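Local coordinates for protein putative histidinol-phosphate aminotransferase (Burkholderia pseudomallei, PDB 3P1T) that probably uses pyridoxal 5'-phosphate to move the amino group of L-histidinol phosphate onto 2-oxoglutarate in the histidine pathway, at residues L141-N146 and S177-R182; D170-D175 and L191-F196; A277-V282 and H312-I317. All blocks are in the same frame, centred on the assembly; numbering follows the deposited sequence.

Contact 1. Residues L141-N146 and S177-R182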
loop_
_atom_site.group_PDB
_atom_site.type_symbol
_atom_site.label_atom_id
_atom_site.label_comp_id
_atom_site.label_asym_id
_atom_site.label_seq_id
_atom_site.Cartn_x
_atom_site.Cartn_y
_atom_site.Cartn_z
ATOM N N LEU A 141 -2.547 3.573 -22.293
ATOM C CA LEU A 141 -1.310 4.070 -22.916
ATOM C C LEU A 141 -0.586 5.090 -22.039
ATOM O O LEU A 141 -1.222 5.880 -21.339
ATOM C CB LEU A 141 -1.614 4.722 -24.273
ATOM C CG LEU A 141 -2.144 3.819 -25.370
ATOM C CD1 LEU A 141 -2.891 4.603 -26.380
ATOM C CD2 LEU A 141 -1.042 2.982 -25.995
ATOM N N ALA A 142 0.757 5.090 -22.110
ATOM C CA ALA A 142 1.594 6.055 -21.397
ATOM C C ALA A 142 1.880 7.236 -22.321
ATOM O O ALA A 142 2.273 7.019 -23.477
ATOM C CB ALA A 142 2.885 5.399 -20.918
ATOM N N ASN A 143 1.620 8.476 -21.848
ATOM C CA ASN A 143 1.868 9.704 -22.618
ATOM C C ASN A 143 2.584 10.751 -21.731
ATOM O O ASN A 143 1.962 11.292 -20.818
ATOM C CB ASN A 143 0.579 10.272 -23.209
ATOM C CG ASN A 143 0.780 11.421 -24.168
ATOM O OD1 ASN A 143 1.750 11.473 -24.908
ATOM N ND2 ASN A 143 -0.170 12.343 -24.218
ATOM N N PRO A 144 3.899 11.038 -21.948
ATOM C CA PRO A 144 4.821 10.470 -22.966
ATOM C C PRO A 144 5.067 8.994 -22.707
ATOM O O PRO A 144 4.877 8.536 -21.571
ATOM C CB PRO A 144 6.105 11.299 -22.780
ATOM C CG PRO A 144 5.685 12.529 -22.026
ATOM C CD PRO A 144 4.585 12.050 -21.126
ATOM N N SER A 145 5.454 8.241 -23.748
ATOM C CA SER A 145 5.692 6.796 -23.621
ATOM C C SER A 145 7.059 6.437 -23.011
ATOM O O SER A 145 8.064 7.104 -23.246
ATOM C CB SER A 145 5.592 6.121 -24.983
ATOM O OG SER A 145 5.902 4.740 -24.882
ATOM N N ASN A 146 7.076 5.341 -22.258
ATOM C CA ASN A 146 8.272 4.733 -21.679
ATOM C C ASN A 146 8.495 3.428 -22.442
ATOM O O ASN A 146 7.545 2.644 -22.504
ATOM C CB ASN A 146 8.118 4.535 -20.156
ATOM C CG ASN A 146 9.274 3.854 -19.456
ATOM O OD1 ASN A 146 10.359 3.674 -19.996
ATOM N ND2 ASN A 146 9.064 3.465 -18.218
ATOM N N SER A 177 7.338 17.197 -20.325
ATOM C CA SER A 177 6.793 17.357 -21.664
ATOM C C SER A 177 6.577 18.839 -22.061
ATOM O O SER A 177 6.934 19.783 -21.329
ATOM C CB SER A 177 5.479 16.602 -21.799
ATOM O OG SER A 177 4.434 17.281 -21.126
ATOM N N SER A 178 6.025 19.008 -23.278
ATOM C CA SER A 178 5.711 20.279 -23.925
ATOM C C SER A 178 4.225 20.604 -23.777
ATOM O O SER A 178 3.783 21.652 -24.242
ATOM C CB SER A 178 6.087 20.210 -25.407
ATOM O OG SER A 178 7.388 19.685 -25.604
ATOM N N PHE A 179 3.453 19.706 -23.137
ATOM C CA PHE A 179 2.008 19.864 -22.998
ATOM C C PHE A 179 1.581 19.900 -21.507
ATOM O O PHE A 179 0.488 19.453 -21.169
ATOM C CB PHE A 179 1.266 18.747 -23.771
ATOM C CG PHE A 179 1.632 17.302 -23.481
ATOM C CD1 PHE A 179 0.941 16.571 -22.517
ATOM C CD2 PHE A 179 2.593 16.643 -24.241
ATOM C CE1 PHE A 179 1.238 15.226 -22.287
ATOM C CE2 PHE A 179 2.894 15.298 -24.001
ATOM C CZ PHE A 179 2.215 14.602 -23.025
ATOM N N ARG A 180 2.398 20.519 -20.644
ATOM C CA ARG A 180 2.081 20.675 -19.224
ATOM C C ARG A 180 0.890 21.613 -19.012
ATOM O O ARG A 180 0.130 21.416 -18.062
ATOM C CB ARG A 180 3.280 21.207 -18.440
ATOM C CG ARG A 180 4.428 20.221 -18.305
ATOM C CD ARG A 180 5.543 20.816 -17.461
ATOM N NE ARG A 180 5.140 20.979 -16.064
ATOM C CZ ARG A 180 5.750 21.764 -15.184
ATOM N NH1 ARG A 180 6.783 22.506 -15.553
ATOM N NH2 ARG A 180 5.315 21.834 -13.936
ATOM N N ALA A 181 0.725 22.625 -19.890
ATOM C CA ALA A 181 -0.365 23.617 -19.824
ATOM C C ALA A 181 -1.759 22.959 -19.984
ATOM O O ALA A 181 -2.723 23.384 -19.345
ATOM C CB ALA A 181 -0.171 24.680 -20.898
ATOM N N ARG A 182 -1.837 21.931 -20.840
ATOM C CA ARG A 182 -3.026 21.126 -21.133
ATOM C C ARG A 182 -3.571 20.508 -19.828
ATOM O O ARG A 182 -2.790 19.905 -19.080
ATOM C CB ARG A 182 -2.592 20.036 -22.138
ATOM C CG ARG A 182 -3.710 19.159 -22.626
ATOM C CD ARG A 182 -3.193 17.835 -23.127
ATOM N NE ARG A 182 -2.500 17.940 -24.406
ATOM C CZ ARG A 182 -1.962 16.904 -25.032
ATOM N NH1 ARG A 182 -2.020 15.693 -24.493
ATOM N NH2 ARG A 182 -1.368 17.066 -26.201
HETATM O O HOH W 1 0.438 14.385 -26.326
HETATM O O HOH W 2 -2.473 13.303 -22.516
#
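Asn143 and Phe179 meet at the end of the ring, with ND2 of Asn143 3.5 Å from CZ of Phe179. The amide and ring planes are 19° apart, and the two side chains cross at a slant. Asn143 gets there because its CG stands anti to the backbone nitrogen (chi1 -172°), which brings the amide round to the ring of Phe179. Pro144, joined to it by a cis peptide bond, adds an apolar touch as its CD comes 4.0 Å from CZ of Phe179, and its CG packs on CB of Ser177.

The two faces of the Phe179 ring are met differently. Ser177 OG sits over the centre of one; this hydroxyl also takes the backbone N-H of Phe179 in an ST turn and bonds to the carbonyl of Val174. Water 1 lies over the opposite face, displaced toward the rim. Arg182 bends at chi3 and brings a guanidinium face over CD1 of Phe179.

Two waters join the polar ends. Water 1 accepts from ND2 of Asn143 at 3.0 Å and from NH2 of Arg182 at 3.2 Å. Water 2 also accepts from ND2 of Asn143, and takes a weak bond from NH1 of Arg182 near the guanidinium plane. With OD1 of Asn143 bound to the backbone nitrogen of Leu152, both ends of the amide are engaged, which should fix its flip. ND2 and the guanidinium both offer only N-H groups, so the two waters, each accepting from both, join them, while the ring and proline supply the apolar touch.

Contact 2. Residues D170-D175 and L191-F196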
loop_
_atom_site.group_PDB
_atom_site.type_symbol
_atom_site.label_atom_id
_atom_site.label_comp_id
_atom_site.label_asym_id
_atom_site.label_seq_id
_atom_site.Cartn_x
_atom_site.Cartn_y
_atom_site.Cartn_z
ATOM N N ASP A 170 -1.698 7.245 -18.948
ATOM C CA ASP A 170 -0.711 7.250 -17.875
ATOM C C ASP A 170 0.274 8.399 -18.147
ATOM O O ASP A 170 1.158 8.282 -18.996
ATOM C CB ASP A 170 -0.026 5.861 -17.780
ATOM C CG ASP A 170 1.146 5.721 -16.831
ATOM O OD1 ASP A 170 1.601 6.751 -16.285
ATOM O OD2 ASP A 170 1.616 4.585 -16.641
ATOM N N GLU A 171 0.086 9.514 -17.429
ATOM C CA GLU A 171 0.884 10.724 -17.607
ATOM C C GLU A 171 2.042 10.818 -16.586
ATOM O O GLU A 171 2.368 11.915 -16.144
ATOM C CB GLU A 171 -0.008 11.966 -17.519
ATOM C CG GLU A 171 -0.771 12.237 -18.813
ATOM C CD GLU A 171 -1.481 13.576 -18.929
ATOM O OE1 GLU A 171 -1.899 14.128 -17.885
ATOM O OE2 GLU A 171 -1.655 14.054 -20.074
ATOM N N THR A 172 2.730 9.670 -16.300
ATOM C CA THR A 172 3.874 9.592 -15.380
ATOM C C THR A 172 4.976 10.600 -15.769
ATOM O O THR A 172 5.571 11.232 -14.878
ATOM C CB THR A 172 4.446 8.154 -15.352
ATOM O OG1 THR A 172 3.512 7.293 -14.710
ATOM C CG2 THR A 172 5.779 8.044 -14.612
ATOM N N TYR A 173 5.238 10.763 -17.076
ATOM C CA TYR A 173 6.350 11.615 -17.503
ATOM C C TYR A 173 5.904 12.989 -18.046
ATOM O O TYR A 173 6.742 13.688 -18.608
ATOM C CB TYR A 173 7.189 10.871 -18.575
ATOM C CG TYR A 173 7.867 9.639 -18.004
ATOM C CD1 TYR A 173 9.009 9.748 -17.209
ATOM C CD2 TYR A 173 7.296 8.379 -18.147
ATOM C CE1 TYR A 173 9.568 8.630 -16.585
ATOM C CE2 TYR A 173 7.873 7.250 -17.565
ATOM C CZ TYR A 173 9.005 7.381 -16.780
ATOM O OH TYR A 173 9.582 6.267 -16.217
ATOM N N VAL A 174 4.643 13.405 -17.826
ATOM C CA VAL A 174 4.100 14.673 -18.348
ATOM C C VAL A 174 4.900 15.918 -17.854
ATOM O O VAL A 174 4.964 16.901 -18.589
ATOM C CB VAL A 174 2.597 14.846 -18.000
ATOM C CG1 VAL A 174 2.386 15.138 -16.510
ATOM C CG2 VAL A 174 1.943 15.927 -18.860
ATOM N N ASP A 175 5.506 15.888 -16.653
ATOM C CA ASP A 175 6.209 17.067 -16.124
ATOM C C ASP A 175 7.496 17.442 -16.945
ATOM O O ASP A 175 7.978 18.576 -16.838
ATOM C CB ASP A 175 6.558 16.872 -14.647
ATOM C CG ASP A 175 5.464 17.317 -13.668
ATOM O OD1 ASP A 175 4.378 17.776 -14.136
ATOM O OD2 ASP A 175 5.715 17.276 -12.438
ATOM N N LEU A 191 -9.970 8.320 -18.185
ATOM C CA LEU A 191 -9.273 8.495 -16.918
ATOM C C LEU A 191 -7.810 8.891 -17.173
ATOM O O LEU A 191 -7.258 8.604 -18.241
ATOM C CB LEU A 191 -9.346 7.216 -16.053
ATOM C CG LEU A 191 -10.727 6.821 -15.557
ATOM C CD1 LEU A 191 -11.312 5.726 -16.423
ATOM C CD2 LEU A 191 -10.664 6.313 -14.139
ATOM N N VAL A 192 -7.185 9.548 -16.201
ATOM C CA VAL A 192 -5.781 9.954 -16.328
ATOM C C VAL A 192 -5.060 9.609 -14.993
ATOM O O VAL A 192 -5.647 9.715 -13.911
ATOM C CB VAL A 192 -5.622 11.455 -16.767
ATOM C CG1 VAL A 192 -6.397 12.423 -15.894
ATOM C CG2 VAL A 192 -4.171 11.880 -16.888
ATOM N N PHE A 193 -3.818 9.116 -15.098
ATOM C CA PHE A 193 -2.977 8.795 -13.951
ATOM C C PHE A 193 -1.739 9.711 -13.907
ATOM O O PHE A 193 -1.098 9.916 -14.929
ATOM C CB PHE A 193 -2.554 7.318 -13.978
ATOM C CG PHE A 193 -1.518 6.934 -12.943
ATOM C CD1 PHE A 193 -1.895 6.601 -11.643
ATOM C CD2 PHE A 193 -0.159 6.900 -13.269
ATOM C CE1 PHE A 193 -0.934 6.259 -10.684
ATOM C CE2 PHE A 193 0.803 6.565 -12.306
ATOM C CZ PHE A 193 0.404 6.218 -11.031
ATOM N N ARG A 194 -1.410 10.231 -12.710
ATOM C CA ARG A 194 -0.211 11.036 -12.430
ATOM C C ARG A 194 0.602 10.344 -11.341
ATOM O O ARG A 194 0.011 9.854 -10.367
ATOM C CB ARG A 194 -0.561 12.478 -12.017
ATOM C CG ARG A 194 -1.251 13.303 -13.090
ATOM C CD ARG A 194 -0.297 13.756 -14.154
ATOM N NE ARG A 194 -0.981 14.498 -15.214
ATOM C CZ ARG A 194 -1.097 15.819 -15.251
ATOM N NH1 ARG A 194 -0.598 16.562 -14.272
ATOM N NH2 ARG A 194 -1.717 16.408 -16.267
ATOM N N SER A 195 1.942 10.299 -11.506
ATOM C CA SER A 195 2.885 9.670 -10.570
ATOM C C SER A 195 3.611 10.708 -9.720
ATOM O O SER A 195 3.888 11.804 -10.219
ATOM C CB SER A 195 3.912 8.853 -11.350
ATOM O OG SER A 195 4.841 8.171 -10.522
ATOM N N PHE A 196 3.960 10.362 -8.457
ATOM C CA PHE A 196 4.730 11.272 -7.609
ATOM C C PHE A 196 6.174 10.767 -7.501
ATOM O O PHE A 196 6.969 11.299 -6.717
ATOM C CB PHE A 196 4.079 11.440 -6.209
ATOM C CG PHE A 196 2.680 12.021 -6.256
ATOM C CD1 PHE A 196 2.472 13.362 -6.582
ATOM C CD2 PHE A 196 1.573 11.223 -6.019
ATOM C CE1 PHE A 196 1.180 13.881 -6.697
ATOM C CE2 PHE A 196 0.280 11.748 -6.119
ATOM C CZ PHE A 196 0.091 13.074 -6.455
HETATM O O HOH W 3 2.937 12.668 -13.418
#
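Glu171 and Arg194 form the ionic part of this contact. The two side chains run side by side in the same direction, and the guanidinium grips the carboxylate side-on, with NE and NH2 of Arg194 each 2.8 Å from the same oxygen, OE1 of Glu171. That oxygen lies near the guanidinium plane, but the carboxylate is turned 42° against it, and both N-H groups approach OE1 from one face, on its anti and syn sides. A bend at chi2 (-75°) folds Arg194 back toward its partner, although its CB starts off away from it.

Backbone bonding is parallel. Asp170 pairs with Phe193, and the N-H of Glu171 reaches the carbonyl O of Phe193 at 2.8 Å. Just beyond, strand 166-170 gives way to a type I turn from Glu171 to Val174. Asp170 OD1 holds its start, accepting from the backbone N of Thr172 at 3.1 Å in an Asx turn and also from the Thr172 hydroxyl. Water 3 accepts from the N-H of Ser195 and probably donates to the carbonyl of Glu171.

Among the packing contacts, CG1 of Val174 lies over a guanidinium face of Arg194, 3.7 Å from NE. The rim of the Phe193 ring faces OG1 of Thr172 and OD1 of Asp170, the carboxylate standing nearly perpendicular to the ring. CG2 of Thr172 rests on CB of Ser195.

Neighbouring parallel strands with loops at their C-terminal ends are the core of fold type I aminotransferases; Asp170 and Tyr173 match the Asp-x-x-Tyr signature whose aspartate, in relatives, meets the cofactor's pyridine nitrogen.

Contact 3. Residues A277-V282 and H312-I317; sequences ANFVLV and HIRISI
The carbonyl O of Val282 takes the N-H of Ile313 at 2.8 Å, and CA of His312 adds a C-H...O contact to the same oxygen. Coming back, the N-H of Val282 reaches O of Ile313 almost straight, with 173° at the hydrogen. Val280 and Ile315 make a second reciprocal pair, and beyond the strand the N-H of Ile317 binds O of Asn278 at 2.9 Å. This antiparallel ladder puts strand 279-283, outermost in this chain's four-stranded sheet, beside 312-316, consistent with the small domain of a fold type I aminotransferase.

On one face Val280, Val282, Ile313 and Ile315 form an apolar layer: CG2 of Val282 meets CD1 of Ile315 at 3.8 Å, and helix 320-333 packs against Ile315.

On the other face Arg314 lays its aliphatic part across the Phe279 ring, CD 3.8 Å from the ring centroid in a CH-pi contact. A chi1 of 57° places CG of Phe279 between its own N and carbonyl carbon, turning one ring face to that chain. NH1 of Arg314 bonds OD1 of Asn146 and a bound tartrate, probably from the crystallisation liquor; in related aminotransferases an arginine so placed binds the carboxylate of amino-acid substrates, and this one may hold an anionic group likewise.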
loop_
_atom_site.group_PDB
_atom_site.type_symbol
_atom_site.label_atom_id
_atom_site.label_comp_id
_atom_site.label_asym_id
_atom_site.label_seq_id
_atom_site.Cartn_x
_atom_site.Cartn_y
_atom_site.Cartn_z
ATOM N N ALA A 277 10.207 12.964 -22.042
ATOM C CA ALA A 277 10.353 12.494 -20.657
ATOM C C ALA A 277 11.764 12.832 -20.121
ATOM O O ALA A 277 12.474 13.567 -20.789
ATOM C CB ALA A 277 10.090 11.006 -20.596
ATOM N N ASN A 278 12.168 12.307 -18.942
ATOM C CA ASN A 278 13.464 12.593 -18.308
ATOM C C ASN A 278 14.560 11.578 -18.707
ATOM O O ASN A 278 15.461 11.287 -17.918
ATOM C CB ASN A 278 13.300 12.598 -16.772
ATOM C CG ASN A 278 12.718 11.347 -16.169
ATOM O OD1 ASN A 278 12.137 10.484 -16.844
ATOM N ND2 ASN A 278 12.808 11.254 -14.863
ATOM N N PHE A 279 14.511 11.084 -19.940
ATOM C CA PHE A 279 15.453 10.091 -20.443
ATOM C C PHE A 279 15.541 10.176 -21.947
ATOM O O PHE A 279 14.715 10.860 -22.547
ATOM C CB PHE A 279 15.008 8.669 -20.012
ATOM C CG PHE A 279 13.615 8.284 -20.457
ATOM C CD1 PHE A 279 13.364 7.917 -21.775
ATOM C CD2 PHE A 279 12.555 8.307 -19.566
ATOM C CE1 PHE A 279 12.069 7.612 -22.196
ATOM C CE2 PHE A 279 11.266 7.961 -19.982
ATOM C CZ PHE A 279 11.033 7.616 -21.291
ATOM N N VAL A 280 16.491 9.441 -22.572
ATOM C CA VAL A 280 16.615 9.386 -24.037
ATOM C C VAL A 280 16.810 7.926 -24.470
ATOM O O VAL A 280 17.544 7.176 -23.804
ATOM C CB VAL A 280 17.723 10.295 -24.637
ATOM C CG1 VAL A 280 17.348 11.774 -24.549
ATOM C CG2 VAL A 280 19.097 10.021 -24.022
ATOM N N LEU A 281 16.126 7.513 -25.573
ATOM C CA LEU A 281 16.298 6.177 -26.137
ATOM C C LEU A 281 17.401 6.249 -27.187
ATOM O O LEU A 281 17.337 7.099 -28.078
ATOM C CB LEU A 281 15.000 5.621 -26.712
ATOM C CG LEU A 281 15.025 4.139 -27.109
ATOM C CD1 LEU A 281 14.982 3.226 -25.885
ATOM C CD2 LEU A 281 13.869 3.813 -28.005
ATOM N N VAL A 282 18.444 5.406 -27.043
ATOM C CA VAL A 282 19.608 5.380 -27.936
ATOM C C VAL A 282 19.725 3.997 -28.599
ATOM O O VAL A 282 19.534 2.983 -27.924
ATOM C CB VAL A 282 20.906 5.752 -27.163
ATOM C CG1 VAL A 282 22.116 5.812 -28.094
ATOM C CG2 VAL A 282 20.745 7.078 -26.437
ATOM N N HIS A 312 18.647 -1.471 -27.954
ATOM C CA HIS A 312 18.374 -0.089 -27.572
ATOM C C HIS A 312 18.694 0.076 -26.105
ATOM O O HIS A 312 18.567 -0.891 -25.345
ATOM C CB HIS A 312 16.915 0.314 -27.847
ATOM C CG HIS A 312 16.574 0.600 -29.272
ATOM N ND1 HIS A 312 16.180 -0.405 -30.130
ATOM C CD2 HIS A 312 16.486 1.788 -29.918
ATOM C CE1 HIS A 312 15.916 0.193 -31.282
ATOM N NE2 HIS A 312 16.084 1.514 -31.202
ATOM N N ILE A 313 19.090 1.277 -25.687
ATOM C CA ILE A 313 19.325 1.554 -24.273
ATOM C C ILE A 313 18.554 2.824 -23.913
ATOM O O ILE A 313 18.431 3.733 -24.732
ATOM C CB ILE A 313 20.823 1.633 -23.834
ATOM C CG1 ILE A 313 21.638 2.626 -24.708
ATOM C CG2 ILE A 313 21.459 0.235 -23.799
ATOM C CD1 ILE A 313 23.002 2.985 -24.203
ATOM N N ARG A 314 17.996 2.856 -22.708
ATOM C CA ARG A 314 17.281 4.009 -22.183
ATOM C C ARG A 314 18.175 4.636 -21.140
ATOM O O ARG A 314 18.452 4.024 -20.104
ATOM C CB ARG A 314 15.891 3.620 -21.625
ATOM C CG ARG A 314 14.997 4.824 -21.325
ATOM C CD ARG A 314 13.855 4.482 -20.387
ATOM N NE ARG A 314 14.365 4.159 -19.057
ATOM C CZ ARG A 314 13.731 3.406 -18.176
ATOM N NH1 ARG A 314 12.552 2.882 -18.470
ATOM N NH2 ARG A 314 14.282 3.148 -16.999
ATOM N N ILE A 315 18.704 5.816 -21.454
ATOM C CA ILE A 315 19.610 6.556 -20.572
ATOM C C ILE A 315 18.822 7.635 -19.832
ATOM O O ILE A 315 18.256 8.522 -20.480
ATOM C CB ILE A 315 20.789 7.172 -21.389
ATOM C CG1 ILE A 315 21.527 6.107 -22.236
ATOM C CG2 ILE A 315 21.728 7.937 -20.448
ATOM C CD1 ILE A 315 22.576 6.653 -23.189
ATOM N N SER A 316 18.794 7.584 -18.493
ATOM C CA SER A 316 18.113 8.632 -17.726
ATOM C C SER A 316 18.972 9.910 -17.694
ATOM O O SER A 316 20.185 9.857 -17.950
ATOM C CB SER A 316 17.799 8.159 -16.313
ATOM O OG SER A 316 16.954 7.024 -16.354
ATOM N N ILE A 317 18.329 11.061 -17.443
ATOM C CA ILE A 317 19.024 12.344 -17.340
ATOM C C ILE A 317 19.142 12.660 -15.847
ATOM O O ILE A 317 18.117 12.875 -15.178
ATOM C CB ILE A 317 18.302 13.455 -18.158
ATOM C CG1 ILE A 317 18.096 13.068 -19.645
ATOM C CG2 ILE A 317 18.964 14.803 -17.990
ATOM C CD1 ILE A 317 19.342 12.685 -20.458
#

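In the fold
Contacts 1 and 2 interlock along the chain, their segments alternating, while contact 3 follows both. The centres of contacts 1 and 2 are about 8 Å apart, and both use the seven-stranded sheet: strand 137-142 bonds to strand 166-170, with Leu141 O to Asp170 N at 2.8 Å, and strand 190-195 lies on the other side of 166-170. Contact 3 belongs to the separate four-stranded sheet, its centre about 15 Å from contact 1 and 18 Å from contact 2. Asn146 of contact 1 bonds to Arg314 of contact 3, and Tyr173 of contact 2 meets Phe279 edge-to-face. Bound tartrate close to Thr172, Asn146 and Arg314 suggests that all three contacts border one pocket, probably the active site.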